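Local structure of hypothetical protein Atu2299 (Agrobacterium tumefaciens, 2HLY) at residues V19-L23 / V168-F173; Y37-F41 / M161-A166; K53-G59 / F88-A94. The protein is of unknown function but belongs to a family (DUF2026) grouped with the clan CA, papain-like peptidases, so a related fold is likely. All blocks are in the same frame, centred on the assembly; numbering follows the deposited sequence. Where two conformers were deposited one is given.

Contact 1: residues V19-L23 / V168-F173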
loop_
_atom_site.group_PDB
_atom_site.type_symbol
_atom_site.label_atom_id
_atom_site.label_comp_id
_atom_site.label_asym_id
_atom_site.label_seq_id
_atom_site.Cartn_x
_atom_site.Cartn_y
_atom_site.Cartn_z
ATOM N N VAL A 19 9.282 5.147 -1.555
ATOM C CA VAL A 19 9.003 6.537 -1.192
ATOM C C VAL A 19 8.108 6.608 0.043
ATOM O O VAL A 19 8.413 7.306 1.010
ATOM C CB VAL A 19 8.389 7.313 -2.371
ATOM C CG1 VAL A 19 7.772 8.643 -1.900
ATOM C CG2 VAL A 19 9.459 7.538 -3.435
ATOM N N ILE A 20 6.995 5.879 0.007
ATOM C CA ILE A 20 6.030 5.951 1.097
ATOM C C ILE A 20 6.644 5.380 2.374
ATOM O O ILE A 20 6.505 5.958 3.467
ATOM C CB ILE A 20 4.720 5.215 0.739
ATOM C CG1 ILE A 20 4.111 5.813 -0.531
ATOM C CG2 ILE A 20 3.758 5.239 1.944
ATOM C CD1 ILE A 20 2.953 5.010 -1.118
ATOM N N ASN A 21 7.344 4.252 2.237
ATOM C CA ASN A 21 7.990 3.633 3.393
ATOM C C ASN A 21 8.985 4.584 4.042
ATOM O O ASN A 21 9.085 4.674 5.270
ATOM C CB ASN A 21 8.724 2.371 2.974
ATOM C CG ASN A 21 9.170 1.555 4.153
ATOM O OD1 ASN A 21 8.362 1.233 5.036
ATOM N ND2 ASN A 21 10.461 1.243 4.200
ATOM N N SER A 22 9.722 5.301 3.207
ATOM C CA SER A 22 10.751 6.220 3.691
ATOM C C SER A 22 10.146 7.368 4.502
ATOM O O SER A 22 10.724 7.804 5.506
ATOM C CB SER A 22 11.554 6.770 2.515
ATOM O OG SER A 22 12.185 5.714 1.800
ATOM N N LEU A 23 8.979 7.835 4.073
ATOM C CA LEU A 23 8.277 8.920 4.759
ATOM C C LEU A 23 7.594 8.453 6.055
ATOM O O LEU A 23 7.427 9.239 7.007
ATOM C CB LEU A 23 7.246 9.544 3.810
ATOM C CG LEU A 23 7.844 10.379 2.678
ATOM C CD1 LEU A 23 6.818 10.681 1.597
ATOM C CD2 LEU A 23 8.418 11.686 3.254
ATOM N N VAL A 168 4.996 15.627 -0.561
ATOM C CA VAL A 168 6.397 15.211 -0.664
ATOM C C VAL A 168 6.509 13.912 -1.472
ATOM O O VAL A 168 7.360 13.801 -2.367
ATOM C CB VAL A 168 7.068 15.070 0.728
ATOM C CG1 VAL A 168 8.479 14.474 0.601
ATOM C CG2 VAL A 168 7.100 16.437 1.432
ATOM N N ALA A 169 5.624 12.960 -1.169
ATOM C CA ALA A 169 5.592 11.672 -1.861
ATOM C C ALA A 169 5.429 11.847 -3.366
ATOM O O ALA A 169 6.180 11.269 -4.152
ATOM C CB ALA A 169 4.489 10.789 -1.316
ATOM N N ALA A 170 4.440 12.647 -3.766
ATOM C CA ALA A 170 4.174 12.846 -5.198
ATOM C C ALA A 170 5.325 13.558 -5.891
ATOM O O ALA A 170 5.573 13.368 -7.080
ATOM C CB ALA A 170 2.878 13.605 -5.401
ATOM N N ASN A 171 6.030 14.392 -5.145
ATOM C CA ASN A 171 7.131 15.145 -5.734
ATOM C C ASN A 171 8.472 14.406 -5.743
ATOM O O ASN A 171 9.344 14.704 -6.578
ATOM C CB ASN A 171 7.191 16.517 -5.093
ATOM C CG ASN A 171 6.147 17.442 -5.684
ATOM O OD1 ASN A 171 6.234 17.813 -6.850
ATOM N ND2 ASN A 171 5.142 17.783 -4.903
ATOM N N TRP A 172 8.615 13.427 -4.852
ATOM C CA TRP A 172 9.804 12.567 -4.775
ATOM C C TRP A 172 9.768 11.506 -5.889
ATOM O O TRP A 172 10.773 11.262 -6.570
ATOM C CB TRP A 172 9.843 11.851 -3.429
ATOM C CG TRP A 172 11.226 11.440 -2.958
ATOM C CD1 TRP A 172 12.383 11.340 -3.702
ATOM C CD2 TRP A 172 11.563 11.048 -1.630
ATOM N NE1 TRP A 172 13.435 10.944 -2.882
ATOM C CE2 TRP A 172 12.952 10.739 -1.615
ATOM C CE3 TRP A 172 10.827 10.937 -0.436
ATOM C CZ2 TRP A 172 13.616 10.342 -0.448
ATOM C CZ3 TRP A 172 11.482 10.531 0.722
ATOM C CH2 TRP A 172 12.870 10.228 0.703
ATOM N N PHE A 173 8.613 10.857 -6.043
ATOM C CA PHE A 173 8.458 9.809 -7.049
ATOM C C PHE A 173 8.705 10.321 -8.466
ATOM O O PHE A 173 8.183 11.364 -8.835
ATOM C CB PHE A 173 7.054 9.191 -6.972
ATOM C CG PHE A 173 6.771 8.234 -8.099
ATOM C CD1 PHE A 173 7.313 6.944 -8.079
ATOM C CD2 PHE A 173 6.034 8.639 -9.210
ATOM C CE1 PHE A 173 7.073 6.066 -9.129
ATOM C CE2 PHE A 173 5.799 7.776 -10.274
ATOM C CZ PHE A 173 6.321 6.476 -10.236
#
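Val19 and Leu23, one helical turn apart, mesh with Ala169 and Trp172 and join helix 10-24 to the last turn of helix 160-172. The two segments run roughly antiparallel, at 138°, with their axes 9.9 Å apart at closest approach. Val19 has the largest area buried here. With CG1 anti to the backbone N (chi1 166°), this methyl reaches the second helix, 3.7 Å from Ala169 CA, while CG2 stands over one face of the Trp172 indole, toward its rim. The six-membered part of that indole lies against helix 10-24: Leu23 CG comes to its edge near the ring plane, 4.1 Å from Trp172 CZ3, and Ser22 CB approaches Trp172 CH2 obliquely at 4.1 Å. The Leu23 side chain and the indole lie alongside each other, pointing opposite ways, so Leu23 CD2 also nears Trp172 CZ3. The leucine then forks, CD1 touching Ala169 CB at 3.7 Å and CD2 meeting Val168 CG1 at 3.8 Å. Ala169 CB thus touches both the valine and the leucine. Met180 and Leu198 add to the cover around Val19, Ser22 and the indole, and Leu184 of strand 183-187 also touches Trp172. Ser22 OG is held by Arg18 O and Thr199 N, and no hydrogen bond crosses between the segments. The helices are therefore held here by dispersion and by the fit of two branched aliphatic side chains against an alanine and the edge and face of an indole, whose N-H is satisfied by Ala181 O, in the chain that follows helix 160-172.

Contact 2: residues Y37-F41 / M161-A166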
loop_
_atom_site.group_PDB
_atom_site.type_symbol
_atom_site.label_atom_id
_atom_site.label_comp_id
_atom_site.label_asym_id
_atom_site.label_seq_id
_atom_site.Cartn_x
_atom_site.Cartn_y
_atom_site.Cartn_z
ATOM N N TYR A 37 -1.772 4.743 4.895
ATOM C CA TYR A 37 -0.810 5.600 4.201
ATOM C C TYR A 37 -0.402 5.023 2.859
ATOM O O TYR A 37 -0.328 5.748 1.869
ATOM C CB TYR A 37 0.441 5.818 5.051
ATOM C CG TYR A 37 0.257 6.816 6.168
ATOM C CD1 TYR A 37 0.395 8.181 5.928
ATOM C CD2 TYR A 37 -0.040 6.399 7.462
ATOM C CE1 TYR A 37 0.249 9.111 6.955
ATOM C CE2 TYR A 37 -0.199 7.322 8.492
ATOM C CZ TYR A 37 -0.052 8.674 8.226
ATOM O OH TYR A 37 -0.199 9.613 9.242
ATOM N N PHE A 38 -0.089 3.732 2.816
ATOM C CA PHE A 38 0.286 3.127 1.543
ATOM C C PHE A 38 -0.811 3.286 0.519
ATOM O O PHE A 38 -0.543 3.597 -0.629
ATOM C CB PHE A 38 0.663 1.642 1.710
ATOM C CG PHE A 38 2.060 1.442 2.243
ATOM C CD1 PHE A 38 3.163 1.734 1.448
ATOM C CD2 PHE A 38 2.267 0.970 3.532
ATOM C CE1 PHE A 38 4.463 1.571 1.937
ATOM C CE2 PHE A 38 3.563 0.796 4.034
ATOM C CZ PHE A 38 4.659 1.102 3.232
ATOM N N SER A 39 -2.059 3.137 0.941
ATOM C CA SER A 39 -3.166 3.167 -0.019
ATOM C C SER A 39 -3.559 4.563 -0.464
ATOM O O SER A 39 -3.822 4.796 -1.651
ATOM C CB SER A 39 -4.362 2.423 0.542
ATOM O OG SER A 39 -4.011 1.065 0.705
ATOM N N THR A 40 -3.606 5.500 0.476
ATOM C CA THR A 40 -3.924 6.896 0.093
ATOM C C THR A 40 -2.772 7.589 -0.638
ATOM O O THR A 40 -3.000 8.267 -1.659
ATOM C CB THR A 40 -4.396 7.741 1.268
ATOM O OG1 THR A 40 -3.381 7.773 2.265
ATOM C CG2 THR A 40 -5.692 7.171 1.865
ATOM N N PHE A 41 -1.534 7.428 -0.142
ATOM C CA PHE A 41 -0.390 8.036 -0.843
ATOM C C PHE A 41 -0.168 7.373 -2.214
ATOM O O PHE A 41 0.162 8.056 -3.206
ATOM C CB PHE A 41 0.893 7.945 -0.009
ATOM C CG PHE A 41 0.949 8.901 1.164
ATOM C CD1 PHE A 41 -0.201 9.320 1.833
ATOM C CD2 PHE A 41 2.181 9.372 1.601
ATOM C CE1 PHE A 41 -0.116 10.201 2.928
ATOM C CE2 PHE A 41 2.266 10.238 2.680
ATOM C CZ PHE A 41 1.109 10.639 3.352
ATOM N N MET A 161 -0.149 17.767 8.504
ATOM C CA MET A 161 1.094 17.034 8.232
ATOM C C MET A 161 0.909 15.900 7.213
ATOM O O MET A 161 1.809 15.621 6.425
ATOM C CB MET A 161 1.707 16.510 9.541
ATOM C CG MET A 161 2.659 15.327 9.390
ATOM S SD MET A 161 1.796 13.755 9.680
ATOM C CE MET A 161 2.420 12.714 8.377
ATOM N N ILE A 162 -0.256 15.252 7.239
ATOM C CA ILE A 162 -0.535 14.150 6.318
ATOM C C ILE A 162 -0.542 14.620 4.859
ATOM O O ILE A 162 0.146 14.037 4.003
ATOM C CB ILE A 162 -1.856 13.431 6.674
ATOM C CG1 ILE A 162 -1.737 12.832 8.087
ATOM C CG2 ILE A 162 -2.166 12.355 5.634
ATOM C CD1 ILE A 162 -2.986 12.129 8.607
ATOM N N GLY A 163 -1.296 15.679 4.580
ATOM C CA GLY A 163 -1.310 16.272 3.234
ATOM C C GLY A 163 0.072 16.757 2.823
ATOM O O GLY A 163 0.478 16.614 1.665
ATOM N N ASP A 164 0.817 17.318 3.779
ATOM C CA ASP A 164 2.187 17.750 3.497
ATOM C C ASP A 164 3.047 16.566 3.064
ATOM O O ASP A 164 3.804 16.681 2.097
ATOM C CB ASP A 164 2.820 18.402 4.718
ATOM C CG ASP A 164 2.259 19.779 5.014
ATOM O OD1 ASP A 164 1.494 20.322 4.178
ATOM O OD2 ASP A 164 2.614 20.315 6.099
ATOM N N MET A 165 2.916 15.437 3.769
ATOM C CA MET A 165 3.711 14.250 3.439
ATOM C C MET A 165 3.302 13.697 2.072
ATOM O O MET A 165 4.152 13.238 1.317
ATOM C CB MET A 165 3.597 13.156 4.511
ATOM C CG MET A 165 4.360 13.434 5.798
ATOM S SD MET A 165 5.032 11.930 6.603
ATOM C CE MET A 165 4.039 10.631 5.889
ATOM N N ALA A 166 2.006 13.747 1.756
ATOM C CA ALA A 166 1.530 13.271 0.444
ATOM C C ALA A 166 2.134 14.096 -0.694
ATOM O O ALA A 166 2.508 13.565 -1.763
ATOM C CB ALA A 166 0.027 13.338 0.376
#
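This is an apolar helix-helix packing contact in the helical part of a probably papain-like fold, where Phe41 and Tyr37 of the long helix 31-50 reach across to helix 160-172. The segments cross at 62° with their axes 11.2 Å apart. Phe41 has the most surface buried. Its CG, anti to the carbonyl carbon (chi1 -74°), sends the ring against the backbone of helix 160-172, with Ala166 CB over one face in a CH-pi contact, 4.2 Å from the centroid and 14° off the ring normal. Met165, its chain bent at chi2 and chi3, brings CE to 3.7 Å from Phe41 CE2, and Ile162 CG2 packs by Phe41 CE1. One turn earlier, Tyr37 crosses Ile162 at about a right angle and sets its OH 3.7 Å from Ile162 CG1; Met161 CE and Met165 CE approach its ring obliquely. Trp156 meets the tyrosine ring and also touches Ile162, while helix 10-24 covers the group through Leu23, on Met165, and Leu24, on Tyr37. At the far end of the phenylalanine ring, Phe41 CZ sits 3.6 Å from both Ile162 O and Ala166 N, the two ends of one helical backbone hydrogen bond.

Contact 3: residues K53-G59 / F88-A94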
loop_
_atom_site.group_PDB
_atom_site.type_symbol
_atom_site.label_atom_id
_atom_site.label_comp_id
_atom_site.label_asym_id
_atom_site.label_seq_id
_atom_site.Cartn_x
_atom_site.Cartn_y
_atom_site.Cartn_z
ATOM N N LYS A 53 -8.057 7.264 -12.377
ATOM C CA LYS A 53 -8.799 7.332 -11.139
ATOM C C LYS A 53 -8.234 6.198 -10.300
ATOM O O LYS A 53 -8.038 5.068 -10.777
ATOM C CB LYS A 53 -10.307 7.207 -11.368
ATOM C CG LYS A 53 -10.991 8.545 -11.652
ATOM C CD LYS A 53 -10.710 9.059 -13.058
ATOM C CE LYS A 53 -11.634 10.225 -13.415
ATOM N NZ LYS A 53 -11.160 11.528 -12.846
ATOM N N ALA A 54 -7.836 6.544 -9.093
ATOM C CA ALA A 54 -7.309 5.561 -8.157
ATOM C C ALA A 54 -8.010 5.856 -6.857
ATOM O O ALA A 54 -8.017 7.000 -6.388
ATOM C CB ALA A 54 -5.813 5.730 -8.000
ATOM N N VAL A 55 -8.616 4.826 -6.284
ATOM C CA VAL A 55 -9.471 4.997 -5.112
ATOM C C VAL A 55 -8.936 4.094 -4.002
ATOM O O VAL A 55 -8.833 2.889 -4.197
ATOM C CB VAL A 55 -10.947 4.604 -5.430
ATOM C CG1 VAL A 55 -11.847 4.818 -4.219
ATOM C CG2 VAL A 55 -11.486 5.409 -6.640
ATOM N N PRO A 56 -8.597 4.671 -2.842
ATOM C CA PRO A 56 -8.257 3.828 -1.687
ATOM C C PRO A 56 -9.536 3.235 -1.134
ATOM O O PRO A 56 -10.561 3.933 -1.061
ATOM C CB PRO A 56 -7.641 4.802 -0.685
ATOM C CG PRO A 56 -8.095 6.145 -1.112
ATOM C CD PRO A 56 -8.536 6.114 -2.535
ATOM N N LYS A 57 -9.485 1.955 -0.775
ATOM C CA LYS A 57 -10.628 1.269 -0.169
ATOM C C LYS A 57 -10.109 0.474 1.004
ATOM O O LYS A 57 -8.914 0.204 1.090
ATOM C CB LYS A 57 -11.288 0.346 -1.184
ATOM C CG LYS A 57 -11.968 1.120 -2.284
ATOM C CD LYS A 57 -12.918 0.244 -3.023
ATOM C CE LYS A 57 -13.737 1.045 -3.986
ATOM N NZ LYS A 57 -14.539 0.091 -4.791
ATOM N N GLY A 58 -10.990 0.126 1.933
ATOM C CA GLY A 58 -10.583 -0.677 3.082
ATOM C C GLY A 58 -11.685 -1.616 3.522
ATOM O O GLY A 58 -12.840 -1.446 3.150
ATOM N N GLY A 59 -11.292 -2.630 4.282
ATOM C CA GLY A 59 -12.233 -3.548 4.909
ATOM C C GLY A 59 -11.483 -4.814 5.241
ATOM O O GLY A 59 -10.429 -4.771 5.894
ATOM N N PHE A 88 -7.756 -4.239 10.414
ATOM C CA PHE A 88 -8.332 -3.509 9.282
ATOM C C PHE A 88 -7.238 -3.275 8.236
ATOM O O PHE A 88 -6.086 -2.999 8.585
ATOM C CB PHE A 88 -8.874 -2.168 9.752
ATOM C CG PHE A 88 -9.731 -1.482 8.736
ATOM C CD1 PHE A 88 -11.063 -1.843 8.609
ATOM C CD2 PHE A 88 -9.211 -0.483 7.922
ATOM C CE1 PHE A 88 -11.876 -1.224 7.682
ATOM C CE2 PHE A 88 -10.031 0.148 6.978
ATOM C CZ PHE A 88 -11.356 -0.243 6.864
ATOM N N HIS A 89 -7.600 -3.389 6.960
ATOM C CA HIS A 89 -6.615 -3.230 5.893
ATOM C C HIS A 89 -7.153 -2.425 4.715
ATOM O O HIS A 89 -8.332 -2.533 4.384
ATOM C CB HIS A 89 -6.140 -4.602 5.419
ATOM C CG HIS A 89 -4.928 -4.549 4.546
ATOM N ND1 HIS A 89 -3.680 -4.241 5.042
ATOM C CD2 HIS A 89 -4.770 -4.759 3.218
ATOM C CE1 HIS A 89 -2.799 -4.269 4.053
ATOM N NE2 HIS A 89 -3.437 -4.584 2.938
ATOM N N CYS A 90 -6.289 -1.602 4.111
ATOM C CA CYS A 90 -6.651 -0.801 2.939
ATOM C C CYS A 90 -5.847 -1.229 1.730
ATOM O O CYS A 90 -4.713 -1.715 1.876
ATOM C CB CYS A 90 -6.354 0.677 3.187
ATOM S SG CYS A 90 -7.369 1.398 4.474
ATOM N N TRP A 91 -6.409 -0.987 0.557
ATOM C CA TRP A 91 -5.735 -1.258 -0.725
ATOM C C TRP A 91 -6.142 -0.163 -1.719
ATOM O O TRP A 91 -6.878 0.767 -1.362
ATOM C CB TRP A 91 -6.127 -2.639 -1.243
ATOM C CG TRP A 91 -7.589 -2.795 -1.463
ATOM C CD1 TRP A 91 -8.282 -2.568 -2.616
ATOM C CD2 TRP A 91 -8.555 -3.222 -0.490
ATOM N NE1 TRP A 91 -9.617 -2.826 -2.427
ATOM C CE2 TRP A 91 -9.814 -3.224 -1.128
ATOM C CE3 TRP A 91 -8.472 -3.612 0.851
ATOM C CZ2 TRP A 91 -10.989 -3.600 -0.467
ATOM C CZ3 TRP A 91 -9.642 -3.975 1.517
ATOM C CH2 TRP A 91 -10.881 -3.981 0.851
ATOM N N VAL A 92 -5.672 -0.266 -2.965
ATOM C CA VAL A 92 -6.040 0.705 -3.993
ATOM C C VAL A 92 -6.729 -0.027 -5.133
ATOM O O VAL A 92 -6.332 -1.143 -5.485
ATOM C CB VAL A 92 -4.791 1.432 -4.537
ATOM C CG1 VAL A 92 -5.178 2.409 -5.640
ATOM C CG2 VAL A 92 -4.131 2.194 -3.410
ATOM N N GLU A 93 -7.779 0.597 -5.678
ATOM C CA GLU A 93 -8.424 0.122 -6.893
ATOM C C GLU A 93 -8.234 1.211 -7.936
ATOM O O GLU A 93 -8.637 2.352 -7.725
ATOM C CB GLU A 93 -9.894 -0.160 -6.623
ATOM C CG GLU A 93 -10.035 -1.283 -5.599
ATOM C CD GLU A 93 -11.444 -1.794 -5.433
ATOM O OE1 GLU A 93 -12.357 -1.298 -6.141
ATOM O OE2 GLU A 93 -11.618 -2.687 -4.574
ATOM N N ALA A 94 -7.568 0.871 -9.036
ATOM C CA ALA A 94 -7.248 1.887 -10.040
ATOM C C ALA A 94 -7.324 1.307 -11.429
ATOM O O ALA A 94 -6.592 0.375 -11.741
ATOM C CB ALA A 94 -5.853 2.447 -9.794
#
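Trp91 holds CG between its backbone N and carbonyl carbon (chi1 59°), the crowded position, which swings the indole across the strand pair until Lys57 O and Gly58 lie over one of its faces. Lys57 leaves with CG beside its own N and then runs extended, square to the equally extended Glu93. These three side chains share one face of an antiparallel pair, strand 54-58 beside strand 89-94. Lys57 NZ makes a salt bridge with Glu93 OE1 at 2.9 Å, coming from above the carboxylate plane (51° out of it). The other oxygen, Glu93 OE2, takes the indole N-H of Trp91 at 2.9 Å from NE1 on a nearly straight line (175°), on the anti side. Lys57 CB also rests 3.8 Å from Trp91 NE1. Between the strands, the hydrogen-bonded pairs Val55-Glu93 and Lys57-Trp91 alternate with the non-hydrogen-bonded pair Pro56-Val92; Val55 N reaches Glu93 O at 2.9 Å. Just before the corner, Gly58 CA sits 4.2 Å from the centroid of the six-membered ring of Trp91, a CH-pi contact. At the corner, Gly59 N gives its hydrogen to His89 O at 3.0 Å while Trp91 CZ3 and Phe88 CZ approach it from roughly opposite sides, each 3.5 Å from Gly59 N. On the other face Ala54 CB meets Ala94 CB and Val92 CG1; Ala54 touches Leu46 of helix 31-50 and Ala94 touches Leu7. Outside the pair, Tyr142 stacks on Trp91, and Asp100 OD2 binds His89 NE2, recalling the histidine-acid pair of papain-like peptidases. The carboxylate of Glu93 is thus gripped by an ammonium and an indole N-H on different oxygens, which should fix its rotation, probably favour its ionised form and steady the indole above the glycine corner.

Contacts 1 and 2 share helix 160-172, which meets helix 10-24 in the first and helix 31-50 in the second; their centres are about 9 Å apart. They also touch directly, Ile20 CG2 lying 3.6 Å from Phe38 CD1, so the three helices form one packed group. Contact 3 lies about 14 Å from contact 2, centre to centre, and joins it where Ser39 O lies 3.2 Å from Val92 CG2 and 3.9 Å from Pro56 CB. Contacts 1 and 3 are separate, about 8 Å apart at their nearest atoms. Helix 31-50 therefore bridges helices and sheet. Its Ser35 touches His89, probably near where clan CA peptidases carry their cysteine; here the residue is serine and no activity is established.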